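Local coordinates for fructokinase (Vibrio cholerae serotype O1, PDB 5EYN), which catalyses the ATP-dependent phosphorylation of fructose, as a fructokinase of the PfkB (ribokinase-like) carbohydrate kinase family, at residues Ile144-Gln149 and Ser153-Ala158; Ala160-Lys163 and Tyr168-Phe171; Phe209-Gln214 and Gln221-Phe226; Ala197-Phe202 and Gln280-Gln285. All blocks are in the same frame, centred on the assembly; numbering follows the deposited sequence.

Interaction 1: Ile144-Gln149 and Ser153-Ala158; sequences IALANQ and SSTFAA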
loop_
_atom_site.group_PDB
_atom_site.type_symbol
_atom_site.label_atom_id
_atom_site.label_comp_id
_atom_site.label_asym_id
_atom_site.label_seq_id
_atom_site.Cartn_x
_atom_site.Cartn_y
_atom_site.Cartn_z
ATOM N N ILE A 144 1.534 -5.766 -16.985
ATOM C CA ILE A 144 0.939 -6.018 -15.693
ATOM C C ILE A 144 -0.466 -6.599 -15.884
ATOM O O ILE A 144 -0.919 -7.422 -15.085
ATOM C CB ILE A 144 0.954 -4.763 -14.804
ATOM C CG1 ILE A 144 2.311 -4.662 -14.122
ATOM C CG2 ILE A 144 -0.166 -4.798 -13.753
ATOM C CD1 ILE A 144 2.455 -3.459 -13.218
ATOM N N ALA A 145 -1.155 -6.208 -16.946
ATOM C CA ALA A 145 -2.491 -6.729 -17.194
ATOM C C ALA A 145 -2.473 -8.227 -17.471
ATOM O O ALA A 145 -3.493 -8.887 -17.327
ATOM C CB ALA A 145 -3.126 -5.988 -18.360
ATOM N N LEU A 146 -1.312 -8.736 -17.858
ATOM C CA LEU A 146 -1.120 -10.142 -18.159
ATOM C C LEU A 146 -0.513 -10.901 -16.998
ATOM O O LEU A 146 -0.246 -12.081 -17.119
ATOM C CB LEU A 146 -0.174 -10.274 -19.343
ATOM C CG LEU A 146 -0.527 -9.412 -20.556
ATOM C CD1 LEU A 146 0.492 -9.616 -21.661
ATOM C CD2 LEU A 146 -1.943 -9.713 -21.054
ATOM N N ALA A 147 -0.261 -10.248 -15.867
ATOM C CA ALA A 147 0.533 -10.895 -14.831
ATOM C C ALA A 147 -0.167 -12.060 -14.148
ATOM O O ALA A 147 0.478 -13.065 -13.870
ATOM C CB ALA A 147 1.025 -9.873 -13.793
ATOM N N ASN A 148 -1.447 -11.895 -13.822
ATOM C CA ASN A 148 -2.183 -12.927 -13.103
ATOM C C ASN A 148 -3.576 -13.049 -13.660
ATOM O O ASN A 148 -4.064 -12.153 -14.332
ATOM C CB ASN A 148 -2.266 -12.601 -11.618
ATOM C CG ASN A 148 -0.912 -12.407 -10.999
ATOM O OD1 ASN A 148 -0.201 -13.367 -10.686
ATOM N ND2 ASN A 148 -0.543 -11.162 -10.813
ATOM N N GLN A 149 -4.211 -14.181 -13.388
ATOM C CA GLN A 149 -5.606 -14.357 -13.727
ATOM C C GLN A 149 -6.496 -13.731 -12.677
ATOM O O GLN A 149 -6.124 -13.683 -11.512
ATOM C CB GLN A 149 -5.932 -15.847 -13.803
ATOM C CG GLN A 149 -5.118 -16.611 -14.817
ATOM C CD GLN A 149 -5.443 -16.220 -16.251
ATOM O OE1 GLN A 149 -6.302 -15.368 -16.513
ATOM N NE2 GLN A 149 -4.716 -16.797 -17.182
ATOM N N SER A 153 -6.220 -13.589 -18.871
ATOM C CA SER A 153 -7.130 -14.119 -19.873
ATOM C C SER A 153 -8.139 -13.073 -20.340
ATOM O O SER A 153 -8.495 -13.047 -21.518
ATOM C CB SER A 153 -7.822 -15.397 -19.388
ATOM O OG SER A 153 -8.542 -15.225 -18.187
ATOM N N SER A 154 -8.600 -12.202 -19.448
ATOM C CA SER A 154 -9.544 -11.166 -19.864
ATOM C C SER A 154 -8.909 -10.201 -20.863
ATOM O O SER A 154 -9.541 -9.776 -21.818
ATOM C CB SER A 154 -10.068 -10.373 -18.664
ATOM O OG SER A 154 -10.815 -11.201 -17.800
ATOM N N THR A 155 -7.650 -9.881 -20.641
ATOM C CA THR A 155 -6.958 -8.929 -21.472
ATOM C C THR A 155 -6.643 -9.554 -22.819
ATOM O O THR A 155 -6.782 -8.928 -23.854
ATOM C CB THR A 155 -5.686 -8.429 -20.755
ATOM O OG1 THR A 155 -6.060 -7.744 -19.553
ATOM C CG2 THR A 155 -4.934 -7.499 -21.639
ATOM N N PHE A 156 -6.226 -10.813 -22.825
ATOM C CA PHE A 156 -6.058 -11.488 -24.112
ATOM C C PHE A 156 -7.379 -11.554 -24.899
ATOM O O PHE A 156 -7.375 -11.433 -26.124
ATOM C CB PHE A 156 -5.460 -12.885 -23.957
ATOM C CG PHE A 156 -3.967 -12.884 -23.814
ATOM C CD1 PHE A 156 -3.165 -12.457 -24.851
ATOM C CD2 PHE A 156 -3.363 -13.365 -22.668
ATOM C CE1 PHE A 156 -1.792 -12.474 -24.726
ATOM C CE2 PHE A 156 -1.994 -13.379 -22.547
ATOM C CZ PHE A 156 -1.207 -12.938 -23.573
ATOM N N ALA A 157 -8.500 -11.731 -24.209
ATOM C CA ALA A 157 -9.794 -11.731 -24.888
ATOM C C ALA A 157 -10.079 -10.350 -25.455
ATOM O O ALA A 157 -10.559 -10.231 -26.572
ATOM C CB ALA A 157 -10.907 -12.170 -23.946
ATOM N N ALA A 158 -9.775 -9.303 -24.692
ATOM C CA ALA A 158 -9.983 -7.945 -25.178
ATOM C C ALA A 158 -9.161 -7.703 -26.435
ATOM O O ALA A 158 -9.650 -7.138 -27.399
ATOM C CB ALA A 158 -9.631 -6.931 -24.115
#
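Leu146 lies over one face of the Phe156 ring. CD2 of Leu146 makes a CH-pi contact, 4.2 Å from the centroid of the Phe156 ring and 20° off the ring normal. The methyl sits toward the rim, on the CE2 and CZ side. The same Leu146 CD2 also meets CG2 of Thr155 at 3.8 Å, so one leucine branch fills the angle between two successive helix residues. Next to it, CB of Ala145 packs against Thr155, 3.6 Å from OG1 and 4.0 Å from CG2. Thr155 OG1 itself is bonded to Ser151 O, one helical turn back. This half of the contact is buried, and helix 186-194 adds Thr189 and Ala193 to both Leu146 and Phe156. The segments belong to the first half of a beta-alpha-beta crossover. The loop after strand 138-142 folds back on the first turns of helix 151-165, and Ile144 in that loop touches the bound fructose. The other end of the contact is polar and exposed. Here Gln149, its chain bent about CB-CG (chi2 -68°), turns its amide forward to Ser153. Gln149 OE1 accepts two bonds, from Ser153 N at 3.0 Å and from Ser153 OG at 2.8 Å. The two donors reach the oxygen from opposite faces of the amide plane, both tilted out of it.

Interaction 2: Ala160-Lys163 and Tyr168-Phe171; sequences AQMK and YVSF
Met162 reaches the strand through a CG that stands anti to its backbone N (chi1 -177°). This carries the first methylene down from the helix onto the start of segment 168-171. Lys163 is turned differently: its CG is anti to the carbonyl carbon (chi1 -69°), which brings it to Val169. On the strand, Val169 has CG2 directed at the helix. CG of Lys163 meets CG2 of Val169 at 3.9 Å, and the two side chains cross at about a right angle. CG of Met162 is a little farther from the same Val169 methyl, at 4.3 Å. Met162 CG lies closer to the backbone of Tyr168, 3.8 Å from O and 3.9 Å from N. The methionine side chain also packs on Phe133, Glu137 and Leu139. Tyr168 turns its CB away from the helix, and its ring meets Trp282 edge-to-face. Helix 151-165 and strand 168-172 are the second half of a beta-alpha-beta unit that starts with strand 138-142. The contact lies beside the short connection between them, where the CA atoms of Lys163 and Tyr168 are 6.3 Å apart. Lys163 is exposed, and its NZ bonds to Leu196 O, in the chain just before strand 199-203. Across the two segments the chemistry is apolar, with methylene and methyl groups meeting each other and the backbone of Tyr168. Such a contact rests on van der Waals packing rather than directed bonds, while the lysine's charged end is used on a backbone carbonyl beyond the pair.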
loop_
_atom_site.group_PDB
_atom_site.type_symbol
_atom_site.label_atom_id
_atom_site.label_comp_id
_atom_site.label_asym_id
_atom_site.label_seq_id
_atom_site.Cartn_x
_atom_site.Cartn_y
_atom_site.Cartn_z
ATOM N N ALA A 160 -8.116 -9.996 -28.598
ATOM C CA ALA A 160 -8.727 -10.768 -29.676
ATOM C C ALA A 160 -9.968 -10.058 -30.216
ATOM O O ALA A 160 -10.218 -10.064 -31.424
ATOM C CB ALA A 160 -9.072 -12.181 -29.213
ATOM N N GLN A 161 -10.737 -9.426 -29.329
ATOM C CA GLN A 161 -11.967 -8.741 -29.746
ATOM C C GLN A 161 -11.658 -7.471 -30.528
ATOM O O GLN A 161 -12.330 -7.150 -31.514
ATOM C CB GLN A 161 -12.857 -8.442 -28.539
ATOM C CG GLN A 161 -13.461 -9.681 -27.909
ATOM C CD GLN A 161 -14.065 -9.409 -26.551
ATOM O OE1 GLN A 161 -14.478 -8.296 -26.247
ATOM N NE2 GLN A 161 -14.106 -10.428 -25.720
ATOM N N MET A 162 -10.635 -6.738 -30.107
ATOM C CA MET A 162 -10.263 -5.546 -30.849
ATOM C C MET A 162 -9.761 -5.917 -32.246
ATOM O O MET A 162 -10.119 -5.267 -33.226
ATOM C CB MET A 162 -9.197 -4.742 -30.097
ATOM C CG MET A 162 -8.848 -3.445 -30.808
ATOM S SD MET A 162 -10.254 -2.355 -31.070
ATOM C CE MET A 162 -10.262 -1.446 -29.519
ATOM N N LYS A 163 -8.976 -6.990 -32.344
ATOM C CA LYS A 163 -8.483 -7.449 -33.635
ATOM C C LYS A 163 -9.656 -7.863 -34.513
ATOM O O LYS A 163 -9.698 -7.548 -35.697
ATOM C CB LYS A 163 -7.503 -8.615 -33.470
ATOM C CG LYS A 163 -6.188 -8.187 -32.817
ATOM C CD LYS A 163 -5.282 -9.358 -32.458
ATOM C CE LYS A 163 -4.672 -10.034 -33.652
ATOM N NZ LYS A 163 -3.785 -9.111 -34.400
ATOM N N TYR A 168 -6.905 -1.751 -33.758
ATOM C CA TYR A 168 -5.462 -1.902 -33.742
ATOM C C TYR A 168 -5.008 -2.065 -32.309
ATOM O O TYR A 168 -5.614 -1.518 -31.386
ATOM C CB TYR A 168 -4.794 -0.675 -34.356
ATOM C CG TYR A 168 -5.284 -0.378 -35.742
ATOM C CD1 TYR A 168 -4.993 -1.232 -36.784
ATOM C CD2 TYR A 168 -6.023 0.758 -36.010
ATOM C CE1 TYR A 168 -5.440 -0.983 -38.065
ATOM C CE2 TYR A 168 -6.490 1.013 -37.284
ATOM C CZ TYR A 168 -6.188 0.138 -38.313
ATOM O OH TYR A 168 -6.639 0.392 -39.595
ATOM N N VAL A 169 -3.921 -2.804 -32.132
ATOM C CA VAL A 169 -3.430 -3.151 -30.812
ATOM C C VAL A 169 -2.007 -2.671 -30.618
ATOM O O VAL A 169 -1.120 -2.956 -31.417
ATOM C CB VAL A 169 -3.481 -4.680 -30.603
ATOM C CG1 VAL A 169 -2.886 -5.044 -29.251
ATOM C CG2 VAL A 169 -4.905 -5.179 -30.731
ATOM N N SER A 170 -1.817 -1.918 -29.541
ATOM C CA SER A 170 -0.516 -1.448 -29.114
ATOM C C SER A 170 -0.149 -2.152 -27.811
ATOM O O SER A 170 -0.984 -2.304 -26.929
ATOM C CB SER A 170 -0.596 0.067 -28.907
ATOM O OG SER A 170 0.556 0.624 -28.296
ATOM N N PHE A 171 1.104 -2.567 -27.694
ATOM C CA PHE A 171 1.586 -3.259 -26.513
ATOM C C PHE A 171 2.935 -2.695 -26.102
ATOM O O PHE A 171 3.830 -2.530 -26.935
ATOM C CB PHE A 171 1.686 -4.763 -26.821
ATOM C CG PHE A 171 2.122 -5.619 -25.657
ATOM C CD1 PHE A 171 1.452 -5.575 -24.456
ATOM C CD2 PHE A 171 3.195 -6.484 -25.778
ATOM C CE1 PHE A 171 1.848 -6.349 -23.395
ATOM C CE2 PHE A 171 3.578 -7.277 -24.729
ATOM C CZ PHE A 171 2.915 -7.193 -23.531
#

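Interaction 3: Phe209-Gln214 and Gln221-Phe226; sequences FLTGTQ and QAIADF
Thr211 can be followed outward from the end of its helix to Ala222 and Ile223. CB of Thr211 lies 3.9 Å from CB of Ala222, the nearest approach between these two residues. From CB the side chain forks. The methyl branch, CG2 of Thr211, goes on across the contact: it is 3.7 Å from CG2 of Ile223 and 3.9 Å from CB of Ala222, so it sits between two neighbouring residues of segment 221-226. The hydroxyl branch takes the other course. With chi1 at 58°, OG1 lies between the backbone N and the carbonyl carbon. There Thr211 OG1 bonds to Leu207 O, one turn back in its own helix, and it accepts a bond of 2.8 Å from OG1 of Thr213. This helix end is a Schellman motif. Gly212 is the C-prime residue, with a positive phi of 67°, and Thr213 N bonds back to Gln208 O. The companion bond from Gly212 N to Phe209 O is weak, at 3.4 Å. The motif ends helix 204-211 and leads the chain into helix 216-222, whose last turn carries Ala222. The two short helices therefore meet at the end of each, and where Ala222 meets Thr211 the CA atoms of these two residues are 6.4 Å apart. Thr213 adds CG2, 4.5 Å from CB of Ala222. On the buried side Ile223 also packs on Phe202 of strand 199-203 and on Met191 of helix 186-194.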
loop_
_atom_site.group_PDB
_atom_site.type_symbol
_atom_site.label_atom_id
_atom_site.label_comp_id
_atom_site.label_asym_id
_atom_site.label_seq_id
_atom_site.Cartn_x
_atom_site.Cartn_y
_atom_site.Cartn_z
ATOM N N PHE A 209 15.996 -8.436 -22.710
ATOM C CA PHE A 209 15.550 -9.386 -21.697
ATOM C C PHE A 209 14.570 -10.386 -22.299
ATOM O O PHE A 209 14.689 -11.583 -22.097
ATOM C CB PHE A 209 14.887 -8.648 -20.535
ATOM C CG PHE A 209 14.367 -9.555 -19.466
ATOM C CD1 PHE A 209 15.210 -10.031 -18.474
ATOM C CD2 PHE A 209 13.039 -9.939 -19.449
ATOM C CE1 PHE A 209 14.739 -10.863 -17.492
ATOM C CE2 PHE A 209 12.561 -10.775 -18.453
ATOM C CZ PHE A 209 13.412 -11.237 -17.482
ATOM N N LEU A 210 13.603 -9.890 -23.052
ATOM C CA LEU A 210 12.540 -10.754 -23.556
ATOM C C LEU A 210 13.008 -11.692 -24.650
ATOM O O LEU A 210 12.395 -12.727 -24.870
ATOM C CB LEU A 210 11.381 -9.908 -24.070
ATOM C CG LEU A 210 10.563 -9.243 -22.971
ATOM C CD1 LEU A 210 9.661 -8.169 -23.556
ATOM C CD2 LEU A 210 9.738 -10.263 -22.181
ATOM N N THR A 211 14.083 -11.324 -25.334
ATOM C CA THR A 211 14.638 -12.142 -26.402
ATOM C C THR A 211 15.913 -12.879 -25.988
ATOM O O THR A 211 16.426 -13.691 -26.751
ATOM C CB THR A 211 14.948 -11.293 -27.644
ATOM O OG1 THR A 211 15.868 -10.251 -27.294
ATOM C CG2 THR A 211 13.665 -10.712 -28.219
ATOM N N GLY A 212 16.431 -12.600 -24.795
ATOM C CA GLY A 212 17.642 -13.257 -24.327
ATOM C C GLY A 212 18.874 -12.882 -25.133
ATOM O O GLY A 212 19.782 -13.695 -25.325
ATOM N N THR A 213 18.919 -11.637 -25.590
ATOM C CA THR A 213 20.005 -11.173 -26.435
ATOM C C THR A 213 20.806 -10.073 -25.747
ATOM O O THR A 213 20.429 -9.586 -24.682
ATOM C CB THR A 213 19.475 -10.644 -27.777
ATOM O OG1 THR A 213 18.561 -9.577 -27.544
ATOM C CG2 THR A 213 18.760 -11.735 -28.551
ATOM N N GLN A 214 21.904 -9.672 -26.382
ATOM C CA GLN A 214 22.826 -8.718 -25.782
ATOM C C GLN A 214 22.923 -7.418 -26.562
ATOM O O GLN A 214 23.737 -6.555 -26.231
ATOM C CB GLN A 214 24.219 -9.347 -25.655
ATOM C CG GLN A 214 24.251 -10.598 -24.778
ATOM C CD GLN A 214 23.864 -10.321 -23.335
ATOM O OE1 GLN A 214 24.248 -9.304 -22.767
ATOM N NE2 GLN A 214 23.068 -11.211 -22.749
ATOM N N GLN A 221 16.308 -9.030 -34.574
ATOM C CA GLN A 221 16.340 -10.220 -35.417
ATOM C C GLN A 221 15.505 -11.333 -34.783
ATOM O O GLN A 221 14.812 -12.076 -35.474
ATOM C CB GLN A 221 17.780 -10.690 -35.634
ATOM C CG GLN A 221 18.617 -9.738 -36.483
ATOM C CD GLN A 221 20.088 -10.116 -36.511
ATOM O OE1 GLN A 221 20.562 -10.888 -35.675
ATOM N NE2 GLN A 221 20.821 -9.566 -37.472
ATOM N N ALA A 222 15.560 -11.433 -33.460
ATOM C CA ALA A 222 14.858 -12.488 -32.747
ATOM C C ALA A 222 13.343 -12.362 -32.842
ATOM O O ALA A 222 12.633 -13.350 -32.689
ATOM C CB ALA A 222 15.295 -12.521 -31.286
ATOM N N ILE A 223 12.837 -11.158 -33.094
ATOM C CA ILE A 223 11.396 -10.984 -33.224
ATOM C C ILE A 223 10.952 -10.795 -34.676
ATOM O O ILE A 223 9.787 -10.511 -34.937
ATOM C CB ILE A 223 10.866 -9.819 -32.345
ATOM C CG1 ILE A 223 11.473 -8.475 -32.764
ATOM C CG2 ILE A 223 11.135 -10.107 -30.868
ATOM C CD1 ILE A 223 10.881 -7.270 -32.005
ATOM N N ALA A 224 11.867 -10.970 -35.622
ATOM C CA ALA A 224 11.546 -10.723 -37.031
ATOM C C ALA A 224 10.361 -11.556 -37.517
ATOM O O ALA A 224 9.511 -11.066 -38.265
ATOM C CB ALA A 224 12.757 -10.988 -37.902
ATOM N N ASP A 225 10.302 -12.817 -37.113
ATOM C CA ASP A 225 9.267 -13.698 -37.639
ATOM C C ASP A 225 7.875 -13.374 -37.107
ATOM O O ASP A 225 6.889 -13.965 -37.538
ATOM C CB ASP A 225 9.633 -15.157 -37.380
ATOM C CG ASP A 225 10.832 -15.590 -38.184
ATOM O OD1 ASP A 225 10.920 -15.184 -39.363
ATOM O OD2 ASP A 225 11.689 -16.317 -37.639
ATOM N N PHE A 226 7.800 -12.423 -36.184
ATOM C CA PHE A 226 6.519 -11.934 -35.686
ATOM C C PHE A 226 5.861 -11.008 -36.718
ATOM O O PHE A 226 4.653 -10.780 -36.675
ATOM C CB PHE A 226 6.715 -11.208 -34.352
ATOM C CG PHE A 226 7.061 -12.120 -33.195
ATOM C CD1 PHE A 226 6.213 -12.223 -32.110
ATOM C CD2 PHE A 226 8.234 -12.867 -33.190
ATOM C CE1 PHE A 226 6.516 -13.056 -31.043
ATOM C CE2 PHE A 226 8.542 -13.703 -32.119
ATOM C CZ PHE A 226 7.682 -13.792 -31.046
#

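Interaction 4: Ala197-Phe202 and Gln280-Gln285; sequences ADVVKF and QDWHNQ
Asp198 OD1 accepts a bond of 2.7 Å from a water molecule, water 1. The same water is 2.8 Å from NE2 of His283 and so bridges the two segments. It lies at the edge of the imidazole, in the ring plane. The aspartate's other oxygen, OD2, accepts from Val169 N. The contact lies at the start of strand 199-203, within the large central sheet of this ribokinase-like fold. Its other side is the type I turn Asp281-Asn284, between helices 264-278 and 285-302. Trp282 carries the packing from this turn. A chi1 of 76° leaves CG flanked by both backbone arms, and the indole extends toward the strand. The six-membered ring does the touching: CZ2 of Trp282 is 3.9 Å from CB of Asp198. Trp138 also meets the indole, edge-to-face. NE2 of His283 lies over a face of the indole, and CE2 of Trp282 over a face of the imidazole, each toward the rim. Asp281 helps hold His283, since OD1 accepts from His283 N in an Asx turn, from above the carboxylate plane. A weak bond also runs from His283 ND1 to this OD1. Asn284 ends the turn as the N-cap of the next helix, with OD1 accepting from Thr287 N. Val199, on the strand, and Trp282 run past one another in opposing senses, with CG2 of Val199 3.8 Å from CZ3 of Trp282.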
loop_
_atom_site.group_PDB
_atom_site.type_symbol
_atom_site.label_atom_id
_atom_site.label_comp_id
_atom_site.label_asym_id
_atom_site.label_seq_id
_atom_site.Cartn_x
_atom_site.Cartn_y
_atom_site.Cartn_z
ATOM N N ALA A 197 0.193 -7.844 -31.500
ATOM C CA ALA A 197 0.146 -6.398 -31.557
ATOM C C ALA A 197 0.497 -5.850 -32.939
ATOM O O ALA A 197 1.288 -6.431 -33.681
ATOM C CB ALA A 197 1.079 -5.830 -30.500
ATOM N N ASP A 198 -0.113 -4.719 -33.273
ATOM C CA ASP A 198 0.287 -3.925 -34.424
ATOM C C ASP A 198 1.500 -3.053 -34.144
ATOM O O ASP A 198 2.324 -2.824 -35.030
ATOM C CB ASP A 198 -0.879 -3.039 -34.842
ATOM C CG ASP A 198 -2.052 -3.836 -35.321
ATOM O OD1 ASP A 198 -1.989 -4.298 -36.485
ATOM O OD2 ASP A 198 -3.025 -3.997 -34.556
ATOM N N VAL A 199 1.578 -2.560 -32.911
ATOM C CA VAL A 199 2.667 -1.701 -32.472
ATOM C C VAL A 199 3.209 -2.244 -31.165
ATOM O O VAL A 199 2.430 -2.532 -30.251
ATOM C CB VAL A 199 2.151 -0.273 -32.221
ATOM C CG1 VAL A 199 3.257 0.648 -31.701
ATOM C CG2 VAL A 199 1.554 0.321 -33.481
ATOM N N VAL A 200 4.528 -2.400 -31.068
ATOM C CA VAL A 200 5.133 -2.810 -29.812
ATOM C C VAL A 200 6.260 -1.833 -29.510
ATOM O O VAL A 200 7.077 -1.530 -30.387
ATOM C CB VAL A 200 5.686 -4.245 -29.872
ATOM C CG1 VAL A 200 6.259 -4.645 -28.520
ATOM C CG2 VAL A 200 4.610 -5.205 -30.320
ATOM N N LYS A 201 6.276 -1.341 -28.277
ATOM C CA LYS A 201 7.322 -0.453 -27.784
ATOM C C LYS A 201 8.060 -1.181 -26.673
ATOM O O LYS A 201 7.433 -1.689 -25.740
ATOM C CB LYS A 201 6.713 0.848 -27.268
ATOM C CG LYS A 201 7.734 1.852 -26.716
ATOM C CD LYS A 201 8.121 1.551 -25.258
ATOM C CE LYS A 201 8.628 2.736 -24.489
ATOM N NZ LYS A 201 8.600 2.482 -23.035
ATOM N N PHE A 202 9.380 -1.241 -26.818
ATOM C CA PHE A 202 10.269 -1.825 -25.826
ATOM C C PHE A 202 11.243 -0.753 -25.394
ATOM O O PHE A 202 11.647 0.057 -26.211
ATOM C CB PHE A 202 11.165 -2.916 -26.427
ATOM C CG PHE A 202 10.457 -4.084 -27.065
ATOM C CD1 PHE A 202 10.114 -5.195 -26.318
ATOM C CD2 PHE A 202 10.251 -4.110 -28.425
ATOM C CE1 PHE A 202 9.532 -6.298 -26.910
ATOM C CE2 PHE A 202 9.674 -5.220 -29.028
ATOM C CZ PHE A 202 9.307 -6.308 -28.264
ATOM N N GLN A 280 -4.914 9.652 -40.943
ATOM C CA GLN A 280 -5.705 8.999 -41.971
ATOM C C GLN A 280 -5.227 7.566 -42.189
ATOM O O GLN A 280 -6.028 6.643 -42.323
ATOM C CB GLN A 280 -5.593 9.780 -43.282
ATOM C CG GLN A 280 -6.047 9.011 -44.507
ATOM C CD GLN A 280 -7.512 8.631 -44.441
ATOM O OE1 GLN A 280 -7.935 7.905 -43.541
ATOM N NE2 GLN A 280 -8.295 9.131 -45.388
ATOM N N ASP A 281 -3.912 7.387 -42.227
ATOM C CA ASP A 281 -3.334 6.073 -42.451
ATOM C C ASP A 281 -2.097 5.936 -41.588
ATOM O O ASP A 281 -1.006 6.352 -41.963
ATOM C CB ASP A 281 -2.976 5.879 -43.922
ATOM C CG ASP A 281 -2.370 4.516 -44.196
ATOM O OD1 ASP A 281 -2.426 3.639 -43.303
ATOM O OD2 ASP A 281 -1.840 4.325 -45.309
ATOM N N TRP A 282 -2.267 5.358 -40.416
ATOM C CA TRP A 282 -1.165 5.317 -39.481
ATOM C C TRP A 282 0.017 4.488 -39.980
ATOM O O TRP A 282 1.130 4.666 -39.503
ATOM C CB TRP A 282 -1.650 4.840 -38.121
ATOM C CG TRP A 282 -1.922 3.366 -38.003
ATOM C CD1 TRP A 282 -3.125 2.748 -38.120
ATOM C CD2 TRP A 282 -0.969 2.332 -37.707
ATOM N NE1 TRP A 282 -2.988 1.399 -37.904
ATOM C CE2 TRP A 282 -1.671 1.119 -37.660
ATOM C CE3 TRP A 282 0.407 2.322 -37.479
ATOM C CZ2 TRP A 282 -1.044 -0.097 -37.384
ATOM C CZ3 TRP A 282 1.030 1.117 -37.199
ATOM C CH2 TRP A 282 0.307 -0.073 -37.156
ATOM N N HIS A 283 -0.208 3.592 -40.939
ATOM C CA HIS A 283 0.887 2.778 -41.460
ATOM C C HIS A 283 1.878 3.570 -42.307
ATOM O O HIS A 283 2.957 3.083 -42.633
ATOM C CB HIS A 283 0.349 1.638 -42.324
ATOM C CG HIS A 283 -0.510 0.664 -41.582
ATOM N ND1 HIS A 283 -1.885 0.699 -41.637
ATOM C CD2 HIS A 283 -0.191 -0.363 -40.762
ATOM C CE1 HIS A 283 -2.378 -0.269 -40.886
ATOM N NE2 HIS A 283 -1.370 -0.929 -40.344
ATOM N N ASN A 284 1.512 4.786 -42.674
ATOM C CA ASN A 284 2.344 5.579 -43.561
ATOM C C ASN A 284 3.652 5.949 -42.858
ATOM O O ASN A 284 3.653 6.368 -41.700
ATOM C CB ASN A 284 1.584 6.833 -43.977
ATOM C CG ASN A 284 2.438 7.791 -44.759
ATOM O OD1 ASN A 284 3.152 8.607 -44.183
ATOM N ND2 ASN A 284 2.367 7.704 -46.081
ATOM N N GLN A 285 4.770 5.804 -43.559
ATOM C CA GLN A 285 6.066 5.978 -42.917
ATOM C C GLN A 285 6.252 7.410 -42.391
ATOM O O GLN A 285 6.754 7.591 -41.291
ATOM C CB GLN A 285 7.199 5.553 -43.856
ATOM C CG GLN A 285 8.524 5.252 -43.152
ATOM C CD GLN A 285 8.460 4.056 -42.192
ATOM O OE1 GLN A 285 7.458 3.338 -42.120
ATOM N NE2 GLN A 285 9.538 3.846 -41.452
HETATM O O HOH W 1 -1.422 -3.310 -38.920
#

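Overall arrangement
Interactions 1 and 2 come first along the chain and share helix 151-165; their centres are 13 Å apart. Interaction 2 meets interaction 4 in the large sheet, where strands 168-172 and 199-203 are parallel neighbours. Their backbones probably bond, and the centres lie 12 Å apart. Interaction 3 falls in the chain between the two segments of interaction 4. It touches that contact through Phe202, although the centres are 19 Å apart. Interactions 1 and 3 do not touch, with centres 22 Å apart. Together the contacts join helices and turns to one sheet. The fructose pocket is beside interaction 1. Interaction 4 holds Lys201, which binds a second ADP in this protein, though not in this chain.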